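PDB 3GIW: protein of unknown function DUF574, which binds S-adenosyl-L-homocysteine and is probably a Rossmann-fold, S-adenosylmethionine-dependent methyltransferase whose methyl acceptor is not established. Local coordinates for residues D178-G181 with I182-L186; R215-A219 with R220-M224; R225-T228 with H229-E233; G245-V249 with H250-P254. All coordinates share one frame; numbering follows the deposited sequence. Where two conformers were deposited one is given.

Contact 1 (D178-G181 with I182-L186)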
loop_
_atom_site.group_PDB
_atom_site.type_symbol
_atom_site.label_atom_id
_atom_site.label_comp_id
_atom_site.label_asym_id
_atom_site.label_seq_id
_atom_site.Cartn_x
_atom_site.Cartn_y
_atom_site.Cartn_z
ATOM N N ASP A 178 -8.768 14.802 -4.751
ATOM C CA ASP A 178 -7.368 15.212 -4.978
ATOM C C ASP A 178 -6.380 14.291 -4.283
ATOM O O ASP A 178 -5.737 14.686 -3.303
ATOM C CB ASP A 178 -7.106 16.669 -4.551
ATOM C CG ASP A 178 -5.746 17.158 -4.997
ATOM O OD1 ASP A 178 -5.188 16.593 -5.954
ATOM O OD2 ASP A 178 -5.221 18.104 -4.394
ATOM N N ALA A 179 -6.199 13.073 -4.814
ATOM C CA ALA A 179 -5.275 12.115 -4.245
ATOM C C ALA A 179 -3.861 12.662 -4.091
ATOM O O ALA A 179 -3.212 12.409 -3.077
ATOM C CB ALA A 179 -5.248 10.790 -5.057
ATOM N N VAL A 180 -3.379 13.409 -5.082
ATOM C CA VAL A 180 -2.024 13.939 -4.987
ATOM C C VAL A 180 -1.962 14.887 -3.784
ATOM O O VAL A 180 -1.005 14.841 -3.018
ATOM C CB VAL A 180 -1.602 14.654 -6.307
ATOM C CG1 VAL A 180 -0.314 15.454 -6.117
ATOM C CG2 VAL A 180 -1.467 13.623 -7.463
ATOM N N GLY A 181 -2.950 15.772 -3.634
ATOM C CA GLY A 181 -2.976 16.687 -2.492
ATOM C C GLY A 181 -3.024 16.015 -1.141
ATOM O O GLY A 181 -2.361 16.445 -0.193
ATOM N N ILE A 182 -3.809 14.963 -1.034
ATOM C CA ILE A 182 -3.934 14.229 0.227
ATOM C C ILE A 182 -2.586 13.600 0.576
ATOM O O ILE A 182 -2.095 13.737 1.717
ATOM C CB ILE A 182 -4.944 13.100 0.107
ATOM C CG1 ILE A 182 -6.333 13.705 -0.024
ATOM C CG2 ILE A 182 -4.852 12.102 1.319
ATOM C CD1 ILE A 182 -7.369 12.662 -0.352
ATOM N N VAL A 183 -1.962 12.921 -0.376
ATOM C CA VAL A 183 -0.673 12.307 -0.097
ATOM C C VAL A 183 0.360 13.360 0.324
ATOM O O VAL A 183 1.098 13.156 1.323
ATOM C CB VAL A 183 -0.193 11.481 -1.299
ATOM C CG1 VAL A 183 1.297 11.146 -1.142
ATOM C CG2 VAL A 183 -1.047 10.249 -1.457
ATOM N N ARG A 184 0.416 14.471 -0.396
ATOM C CA ARG A 184 1.415 15.476 -0.101
ATOM C C ARG A 184 1.090 16.196 1.220
ATOM O O ARG A 184 2.002 16.671 1.888
ATOM C CB ARG A 184 1.654 16.369 -1.322
ATOM C CG ARG A 184 2.194 15.468 -2.506
ATOM C CD ARG A 184 3.551 14.759 -2.180
ATOM N NE ARG A 184 4.569 15.814 -2.054
ATOM C CZ ARG A 184 5.391 16.200 -3.017
ATOM N NH1 ARG A 184 5.416 15.563 -4.167
ATOM N NH2 ARG A 184 6.229 17.215 -2.799
ATOM N N ARG A 185 -0.170 16.275 1.622
ATOM C CA ARG A 185 -0.527 16.811 2.945
ATOM C C ARG A 185 -0.025 15.911 4.082
ATOM O O ARG A 185 0.437 16.397 5.111
ATOM C CB ARG A 185 -2.037 16.991 3.056
ATOM C CG ARG A 185 -2.544 17.508 4.374
ATOM C CD ARG A 185 -1.924 18.891 4.735
ATOM N NE ARG A 185 -2.312 19.294 6.085
ATOM C CZ ARG A 185 -1.631 19.000 7.193
ATOM N NH1 ARG A 185 -0.500 18.342 7.125
ATOM N NH2 ARG A 185 -2.080 19.399 8.391
ATOM N N LEU A 186 -0.086 14.603 3.894
ATOM C CA LEU A 186 0.513 13.676 4.854
ATOM C C LEU A 186 2.031 13.750 4.929
ATOM O O LEU A 186 2.618 13.503 6.001
ATOM C CB LEU A 186 0.092 12.221 4.562
ATOM C CG LEU A 186 -1.398 11.945 4.744
ATOM C CD1 LEU A 186 -1.818 10.625 4.058
ATOM C CD2 LEU A 186 -1.744 11.939 6.221
#
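Asp178 and Ile182 span the first turn of helix 179-187, the crossover helix of a beta-alpha-beta unit between strands 163-167 and 195-201, with Asp178 as N-cap. The backbone bonds run in the alpha-helical pattern from each residue to the one four later: Ile182 N to Asp178 O (3.0 Å), then Val183 N to Ala179 O, Arg184 N to Val180 O and Arg185 N to Gly181 O. The cap adds one weak bond, from Gly181 N to Asp178 OD1 at 3.3 Å. Gly181 suits the place, because a CB there would lie only 2.1 Å from Asp178 OD2.

Side-chain packing follows the same turns. Ile182 keeps CG1 beside its own backbone N (chi1 -69°), which lays that carbon back along the preceding turn, 3.5 Å from Asp178 O. Leu141 and Met140, the latter seen to bind S-adenosyl-L-homocysteine in this protein, lie close to the Ile182 side chain, so this side of the helix probably backs the cofactor region. Arg185 packs on Pro143 and Leu147 of helix 143-147.

Arg184 combines both kinds of contact. Its chain bends at chi2 and chi3, and NH1 donates to the carbonyls of Phe235 and Glu237, while at its base CG passes 3.3 Å from Val180 O and 4.4 Å from Val180 CG1.

Contact 2 (R215-A219 with R220-M224)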
loop_
_atom_site.group_PDB
_atom_site.type_symbol
_atom_site.label_atom_id
_atom_site.label_comp_id
_atom_site.label_asym_id
_atom_site.label_seq_id
_atom_site.Cartn_x
_atom_site.Cartn_y
_atom_site.Cartn_z
ATOM N N ARG A 215 -14.010 -1.929 -14.050
ATOM C CA ARG A 215 -15.447 -1.796 -14.147
ATOM C C ARG A 215 -16.190 -2.786 -13.232
ATOM O O ARG A 215 -17.282 -2.436 -12.737
ATOM C CB ARG A 215 -15.906 -1.837 -15.602
ATOM C CG ARG A 215 -15.332 -0.628 -16.383
ATOM C CD ARG A 215 -15.897 -0.434 -17.763
ATOM N NE ARG A 215 -15.467 -1.412 -18.765
ATOM C CZ ARG A 215 -14.331 -1.328 -19.470
ATOM N NH1 ARG A 215 -13.435 -0.380 -19.247
ATOM N NH2 ARG A 215 -14.099 -2.243 -20.397
ATOM N N GLU A 216 -15.597 -3.955 -12.943
ATOM C CA GLU A 216 -16.170 -4.849 -11.932
ATOM C C GLU A 216 -16.090 -4.226 -10.537
ATOM O O GLU A 216 -17.025 -4.345 -9.740
ATOM C CB GLU A 216 -15.454 -6.202 -11.945
ATOM C CG GLU A 216 -15.606 -7.035 -13.221
ATOM C CD GLU A 216 -17.013 -7.511 -13.482
ATOM O OE1 GLU A 216 -17.732 -7.768 -12.508
ATOM O OE2 GLU A 216 -17.394 -7.610 -14.677
ATOM N N TYR A 217 -14.977 -3.585 -10.202
ATOM C CA TYR A 217 -14.905 -2.799 -8.942
ATOM C C TYR A 217 -15.948 -1.675 -8.850
ATOM O O TYR A 217 -16.638 -1.573 -7.844
ATOM C CB TYR A 217 -13.505 -2.206 -8.737
ATOM C CG TYR A 217 -12.451 -3.132 -8.152
ATOM C CD1 TYR A 217 -12.309 -3.276 -6.769
ATOM C CD2 TYR A 217 -11.554 -3.782 -8.976
ATOM C CE1 TYR A 217 -11.326 -4.112 -6.218
ATOM C CE2 TYR A 217 -10.557 -4.583 -8.440
ATOM C CZ TYR A 217 -10.463 -4.772 -7.057
ATOM O OH TYR A 217 -9.445 -5.564 -6.533
ATOM N N ALA A 218 -16.077 -0.878 -9.908
ATOM C CA ALA A 218 -17.093 0.197 -9.943
ATOM C C ALA A 218 -18.503 -0.363 -9.788
ATOM O O ALA A 218 -19.311 0.240 -9.082
ATOM C CB ALA A 218 -16.965 1.034 -11.209
ATOM N N ALA A 219 -18.788 -1.533 -10.382
ATOM C CA ALA A 219 -20.119 -2.138 -10.305
ATOM C C ALA A 219 -20.472 -2.582 -8.891
ATOM O O ALA A 219 -21.663 -2.716 -8.524
ATOM C CB ALA A 219 -20.211 -3.311 -11.262
ATOM N N ARG A 220 -19.447 -2.761 -8.076
ATOM C CA ARG A 220 -19.572 -3.155 -6.668
ATOM C C ARG A 220 -19.228 -1.999 -5.714
ATOM O O ARG A 220 -18.818 -2.219 -4.571
ATOM C CB ARG A 220 -18.679 -4.382 -6.420
ATOM C CG ARG A 220 -19.169 -5.635 -7.127
ATOM C CD ARG A 220 -18.140 -6.761 -7.006
ATOM N NE ARG A 220 -18.587 -7.975 -7.680
ATOM C CZ ARG A 220 -18.549 -8.184 -8.992
ATOM N NH1 ARG A 220 -18.138 -7.233 -9.824
ATOM N NH2 ARG A 220 -18.995 -9.325 -9.497
ATOM N N ASN A 221 -19.432 -0.766 -6.197
ATOM C CA ASN A 221 -19.317 0.437 -5.363
ATOM C C ASN A 221 -17.893 0.743 -4.878
ATOM O O ASN A 221 -17.709 1.364 -3.826
ATOM C CB ASN A 221 -20.293 0.334 -4.168
ATOM C CG ASN A 221 -20.606 1.681 -3.526
ATOM O OD1 ASN A 221 -20.787 2.685 -4.207
ATOM N ND2 ASN A 221 -20.671 1.695 -2.200
HETATM N N MSE A 222 -16.895 0.343 -5.664
HETATM C CA MSE A 222 -15.497 0.647 -5.381
HETATM C C MSE A 222 -14.853 1.233 -6.634
HETATM O O MSE A 222 -13.921 0.638 -7.187
HETATM C CB MSE A 222 -14.737 -0.626 -4.974
HETATM C CG MSE A 222 -15.251 -1.282 -3.712
HETATM SE SE MSE A 222 -14.485 -3.030 -3.347
HETATM C CE MSE A 222 -15.544 -4.002 -4.774
ATOM N N PRO A 223 -15.300 2.436 -7.048
ATOM C CA PRO A 223 -14.725 2.942 -8.297
ATOM C C PRO A 223 -13.218 3.226 -8.181
ATOM O O PRO A 223 -12.704 3.574 -7.098
ATOM C CB PRO A 223 -15.518 4.222 -8.560
ATOM C CG PRO A 223 -15.969 4.669 -7.209
ATOM C CD PRO A 223 -16.257 3.379 -6.446
HETATM N N MSE A 224 -12.515 3.023 -9.289
HETATM C CA MSE A 224 -11.083 3.182 -9.357
HETATM C C MSE A 224 -10.673 4.318 -10.283
HETATM O O MSE A 224 -11.367 4.629 -11.251
HETATM C CB MSE A 224 -10.470 1.916 -9.926
HETATM C CG MSE A 224 -10.733 0.686 -9.101
HETATM SE SE MSE A 224 -9.655 -0.720 -9.785
HETATM C CE MSE A 224 -7.988 -0.148 -9.059
HETATM O O HOH W 1 -19.735 -9.684 -12.340
#
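The Tyr217 ring is met by two selenomethionines: Met224 SE approaches obliquely, 4.3 Å from the ring centroid and 34° off its normal in the conformer described, one of two, and Met222 SE sits at the edge. Both are Met-aromatic contacts, and Met222 CE reaches Tyr217 CD1 at 3.9 Å. Arg220 NH1 donates to both Glu216 O and Glu216 OE1, which lie at the guanidinium edge near its plane. The OE1 bond, a 2.8 Å salt bridge, uses the anti lone pair, the carboxylate being turned 50° from the guanidinium. A water donates to Glu216 OE1 and accepts from Arg220 NH2, 3.0 Å away.

A Schellman motif with Asn221 at C-prime ends helix 207-219. Met222 N bonds to Tyr217 O (2.9 Å) and Asn221 N to Ala218 O; Arg220 N reaches Tyr217 O from the opposite face to Met222 N.

A leucine in place of Arg220 would probably leave the Glu216 carboxylate without its charged mate and its carbonyl O short of a donor. NH2 also pairs with Glu43 of helix 39-51, so one guanidinium serves two carboxylates, and its positive charge is likely to favour the carbonyl-rich end of the helix.

Contact 3 (R225-T228 with H229-E233)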
loop_
_atom_site.group_PDB
_atom_site.type_symbol
_atom_site.label_atom_id
_atom_site.label_comp_id
_atom_site.label_asym_id
_atom_site.label_seq_id
_atom_site.Cartn_x
_atom_site.Cartn_y
_atom_site.Cartn_z
ATOM N N ARG A 225 -9.531 4.902 -9.989
ATOM C CA ARG A 225 -8.857 5.823 -10.866
ATOM C C ARG A 225 -7.481 5.218 -11.172
ATOM O O ARG A 225 -6.586 5.267 -10.337
ATOM C CB ARG A 225 -8.715 7.203 -10.246
ATOM C CG ARG A 225 -7.929 8.170 -11.117
ATOM C CD ARG A 225 -8.580 8.365 -12.507
ATOM N NE ARG A 225 -8.155 9.648 -13.033
ATOM C CZ ARG A 225 -7.074 9.857 -13.774
ATOM N NH1 ARG A 225 -6.310 8.876 -14.206
ATOM N NH2 ARG A 225 -6.771 11.104 -14.136
ATOM N N LEU A 226 -7.358 4.626 -12.358
ATOM C CA LEU A 226 -6.095 4.110 -12.879
ATOM C C LEU A 226 -5.355 5.218 -13.597
ATOM O O LEU A 226 -5.977 6.056 -14.262
ATOM C CB LEU A 226 -6.352 2.856 -13.749
ATOM C CG LEU A 226 -7.063 1.720 -13.002
ATOM C CD1 LEU A 226 -7.303 0.605 -14.004
ATOM C CD2 LEU A 226 -6.302 1.211 -11.759
ATOM N N ARG A 227 -4.036 5.219 -13.451
ATOM C CA ARG A 227 -3.193 6.322 -13.879
ATOM C C ARG A 227 -2.108 5.944 -14.887
ATOM O O ARG A 227 -1.604 4.801 -14.868
ATOM C CB ARG A 227 -2.549 6.946 -12.633
ATOM C CG ARG A 227 -3.509 7.725 -11.792
ATOM C CD ARG A 227 -2.893 8.273 -10.494
ATOM N NE ARG A 227 -3.877 9.125 -9.803
ATOM C CZ ARG A 227 -4.799 8.686 -8.949
ATOM N NH1 ARG A 227 -4.890 7.426 -8.602
ATOM N NH2 ARG A 227 -5.634 9.560 -8.387
ATOM N N THR A 228 -1.759 6.900 -15.737
ATOM C CA THR A 228 -0.597 6.764 -16.607
ATOM C C THR A 228 0.707 7.020 -15.843
ATOM O O THR A 228 0.689 7.540 -14.723
ATOM C CB THR A 228 -0.688 7.749 -17.762
ATOM O OG1 THR A 228 -0.631 9.077 -17.208
ATOM C CG2 THR A 228 -1.982 7.510 -18.606
ATOM N N HIS A 229 1.835 6.720 -16.471
ATOM C CA HIS A 229 3.125 7.058 -15.875
ATOM C C HIS A 229 3.233 8.574 -15.555
ATOM O O HIS A 229 3.678 8.966 -14.472
ATOM C CB HIS A 229 4.269 6.578 -16.804
ATOM C CG HIS A 229 5.622 6.673 -16.181
ATOM N ND1 HIS A 229 6.338 7.847 -16.151
ATOM C CD2 HIS A 229 6.379 5.751 -15.541
ATOM C CE1 HIS A 229 7.483 7.641 -15.515
ATOM N NE2 HIS A 229 7.534 6.379 -15.149
ATOM N N ALA A 230 2.811 9.418 -16.514
ATOM C CA ALA A 230 2.828 10.875 -16.295
ATOM C C ALA A 230 2.006 11.296 -15.080
ATOM O O ALA A 230 2.426 12.159 -14.313
ATOM C CB ALA A 230 2.351 11.650 -17.516
ATOM N N GLU A 231 0.838 10.688 -14.885
ATOM C CA GLU A 231 0.024 10.968 -13.725
ATOM C C GLU A 231 0.656 10.452 -12.436
ATOM O O GLU A 231 0.566 11.121 -11.385
ATOM C CB GLU A 231 -1.365 10.371 -13.937
ATOM C CG GLU A 231 -2.173 11.137 -15.009
ATOM C CD GLU A 231 -3.460 10.457 -15.399
ATOM O OE1 GLU A 231 -3.557 9.207 -15.371
ATOM O OE2 GLU A 231 -4.399 11.202 -15.721
ATOM N N ALA A 232 1.328 9.296 -12.485
ATOM C CA ALA A 232 2.026 8.794 -11.317
ATOM C C ALA A 232 3.139 9.761 -10.880
ATOM O O ALA A 232 3.404 9.933 -9.680
ATOM C CB ALA A 232 2.602 7.410 -11.617
ATOM N N GLU A 233 3.786 10.383 -11.878
ATOM C CA GLU A 233 4.906 11.301 -11.611
ATOM C C GLU A 233 4.471 12.483 -10.729
ATOM O O GLU A 233 5.293 13.023 -9.957
ATOM C CB GLU A 233 5.536 11.836 -12.905
ATOM C CG GLU A 233 6.365 10.842 -13.703
ATOM C CD GLU A 233 7.059 11.500 -14.883
ATOM O OE1 GLU A 233 6.405 12.253 -15.635
ATOM O OE2 GLU A 233 8.284 11.292 -15.018
#
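A two-pronged salt bridge joins Arg225 to Glu231 beside a capping box that starts helix 229-234. The guanidinium comes end-on: Arg225 NH2 meets Glu231 OE2 at 2.9 Å and Arg225 NH1 meets Glu231 OE1 at 3.0 Å, each acceptor near the guanidinium plane. The two flat groups are turned 52° apart, and the nitrogens come in from above the carboxylate plane.

In the capping box, Thr228 N donates to Glu231 OE1 (2.9 Å) and Glu231 N donates back to Thr228 OG1 (3.2 Å). The threonine hydroxyl stands between its own backbone N and carbonyl carbon (chi1 64°), which turns OG1 over the first helical turn. OE1 is thus gripped twice, by Arg225 NH1 and Thr228 N from opposite faces of the carboxylate. Ala232 N to Thr228 O, also 2.9 Å, closes the turn.

Further out, Arg225 is steadied by its own neighbour, since NH1 also donates to Leu226 O, and its NE pairs with Asp175. This second carboxylate, with Glu231, would help to balance the arginine charge. Arg227 O bonds to Thr202, and His229 N to Glu204, placing the helix start against the loop after strand 195-201. The Arg227 guanidinium turns one face to Arg225, whose CG stands 3.7 Å above that plane, offset toward the rim.

Contact 4 (G245-V249 with H250-P254)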
loop_
_atom_site.group_PDB
_atom_site.type_symbol
_atom_site.label_atom_id
_atom_site.label_comp_id
_atom_site.label_asym_id
_atom_site.label_seq_id
_atom_site.Cartn_x
_atom_site.Cartn_y
_atom_site.Cartn_z
ATOM N N GLY A 245 13.493 4.700 -10.418
ATOM C CA GLY A 245 12.373 5.605 -10.621
ATOM C C GLY A 245 11.019 4.919 -10.523
ATOM O O GLY A 245 10.803 4.054 -9.673
ATOM N N ILE A 246 10.092 5.384 -11.338
ATOM C CA ILE A 246 8.721 4.874 -11.324
ATOM C C ILE A 246 8.598 3.811 -12.420
ATOM O O ILE A 246 8.676 4.131 -13.613
ATOM C CB ILE A 246 7.669 6.003 -11.557
ATOM C CG1 ILE A 246 7.842 7.148 -10.535
ATOM C CG2 ILE A 246 6.245 5.451 -11.528
ATOM C CD1 ILE A 246 7.088 8.461 -10.926
ATOM N N VAL A 247 8.510 2.557 -11.996
ATOM C CA VAL A 247 8.528 1.409 -12.914
ATOM C C VAL A 247 7.529 0.357 -12.503
ATOM O O VAL A 247 7.001 0.390 -11.398
ATOM C CB VAL A 247 9.912 0.750 -12.974
ATOM C CG1 VAL A 247 10.998 1.733 -13.446
ATOM C CG2 VAL A 247 10.316 0.143 -11.614
ATOM N N GLN A 248 7.176 -0.553 -13.406
ATOM C CA GLN A 248 6.320 -1.651 -12.990
ATOM C C GLN A 248 6.924 -2.383 -11.782
ATOM O O GLN A 248 8.114 -2.574 -11.719
ATOM C CB GLN A 248 6.052 -2.628 -14.134
ATOM C CG GLN A 248 5.127 -2.081 -15.219
ATOM C CD GLN A 248 4.846 -3.195 -16.230
ATOM O OE1 GLN A 248 5.720 -3.575 -17.019
ATOM N NE2 GLN A 248 3.635 -3.774 -16.154
ATOM N N VAL A 249 6.090 -2.781 -10.825
ATOM C CA VAL A 249 6.603 -3.270 -9.546
ATOM C C VAL A 249 7.556 -4.436 -9.667
ATOM O O VAL A 249 8.520 -4.519 -8.872
ATOM C CB VAL A 249 5.511 -3.621 -8.506
ATOM C CG1 VAL A 249 4.865 -2.370 -7.992
ATOM C CG2 VAL A 249 4.459 -4.613 -9.015
ATOM N N HIS A 250 7.379 -5.334 -10.638
ATOM C CA HIS A 250 8.263 -6.494 -10.765
ATOM C C HIS A 250 9.634 -6.130 -11.338
ATOM O O HIS A 250 10.536 -6.968 -11.365
ATOM C CB HIS A 250 7.593 -7.588 -11.583
ATOM C CG HIS A 250 7.393 -7.225 -13.012
ATOM N ND1 HIS A 250 6.720 -6.081 -13.405
ATOM C CD2 HIS A 250 7.737 -7.868 -14.155
ATOM C CE1 HIS A 250 6.680 -6.034 -14.725
ATOM N NE2 HIS A 250 7.280 -7.111 -15.205
ATOM N N LYS A 251 9.775 -4.902 -11.796
ATOM C CA LYS A 251 11.035 -4.364 -12.309
ATOM C C LYS A 251 11.786 -3.457 -11.311
ATOM O O LYS A 251 12.839 -2.912 -11.644
ATOM C CB LYS A 251 10.750 -3.584 -13.616
ATOM C CG LYS A 251 10.183 -4.461 -14.700
ATOM C CD LYS A 251 10.007 -3.732 -16.023
ATOM C CE LYS A 251 9.342 -4.652 -17.012
ATOM N NZ LYS A 251 9.344 -4.094 -18.406
ATOM N N TRP A 252 11.224 -3.273 -10.114
ATOM C CA TRP A 252 11.835 -2.441 -9.072
ATOM C C TRP A 252 12.703 -3.312 -8.154
ATOM O O TRP A 252 12.179 -4.092 -7.366
ATOM C CB TRP A 252 10.763 -1.685 -8.267
ATOM C CG TRP A 252 11.267 -0.566 -7.406
ATOM C CD1 TRP A 252 11.331 0.742 -7.758
ATOM C CD2 TRP A 252 11.838 -0.665 -6.084
ATOM N NE1 TRP A 252 11.882 1.482 -6.736
ATOM C CE2 TRP A 252 12.226 0.637 -5.710
ATOM C CE3 TRP A 252 12.032 -1.714 -5.182
ATOM C CZ2 TRP A 252 12.827 0.918 -4.460
ATOM C CZ3 TRP A 252 12.646 -1.440 -3.945
ATOM C CH2 TRP A 252 13.016 -0.134 -3.600
ATOM N N HIS A 253 14.023 -3.168 -8.257
ATOM C CA HIS A 253 15.002 -3.934 -7.453
ATOM C C HIS A 253 14.623 -5.432 -7.374
ATOM O O HIS A 253 14.457 -5.994 -6.273
ATOM C CB HIS A 253 15.155 -3.328 -6.051
ATOM C CG HIS A 253 15.697 -1.928 -6.029
ATOM N ND1 HIS A 253 16.666 -1.526 -5.132
ATOM C CD2 HIS A 253 15.385 -0.832 -6.750
ATOM C CE1 HIS A 253 16.951 -0.250 -5.334
ATOM N NE2 HIS A 253 16.204 0.192 -6.326
ATOM N N PRO A 254 14.454 -6.083 -8.528
ATOM C CA PRO A 254 14.009 -7.475 -8.499
ATOM C C PRO A 254 15.064 -8.403 -7.864
ATOM O O PRO A 254 16.262 -8.139 -7.970
ATOM C CB PRO A 254 13.801 -7.801 -9.983
ATOM C CG PRO A 254 14.759 -6.898 -10.699
ATOM C CD PRO A 254 14.691 -5.608 -9.909
HETATM O O HOH W 2 11.802 4.324 -7.109
HETATM O O HOH W 3 7.571 -1.874 -18.005
#
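Where strand 240-248 runs into a short 3-10 turn, Val247 CG2 packs against Trp252. It lies at the indole edge, with Val247 CG2 3.8 Å from Trp252 CB, and the two side chains cross at about a right angle. The indole gets there because Trp252 CG stands opposite its backbone N (chi1 -166°); His253 CD2 lies over its face.

Two backbone bonds make the turn: Lys251 N to Gln248 O (2.9 Å) and Trp252 N to Val249 O (3.2 Å).

Two waters lie in the contact. One accepts from Trp252 NE1 at 2.9 Å and sits by Gly245 O. The other joins two side chains: it donates to Gln248 OE1 (2.7 Å) and accepts from Lys251 NZ, whose chain runs alongside that of Gln248. Both residues look to Asp264, Lys251 NZ by a salt bridge to its carboxylate and Gln248 NE2 by a bond to its carbonyl.

The His250 ring is held by packing: Gln248 OE1, at the ring edge, and Gln248 CB each lie 3.5 Å from His250 CE1, amide and ring nearly perpendicular, and Lys251 CG covers one face. An alanine at Gln248 would probably leave the bridging water and Asp264 O each short of a partner and open a gap at the edge of the His250 ring. His250 ND1 is buried without a hydrogen-bond partner in the model, so packing rather than polar bonding on that side probably fixes the ring.

How the contacts relate
The four contacts follow one another along the chain, all within the Rossmann-like methyltransferase fold and its seven-stranded mixed sheet. Contact 1 starts helix 179-187; contact 2 ends helix 207-219, contact 3 continues directly from it to start helix 229-234, and contact 4 ends strand 240-248, at one edge of the sheet. Contacts 1 and 3, centres about 14 Å apart, touch where Ala179 CB packs on Arg227 NH2 at 3.6 Å. Contacts 3 and 4, about 15 Å apart, meet through a probable hydrogen bond from His229 NE2 to Ile246 O. Contacts 2 and 4 lie farthest apart, about 27 Å between centres. Contact 3 therefore links the crossover helix to the sheet edge.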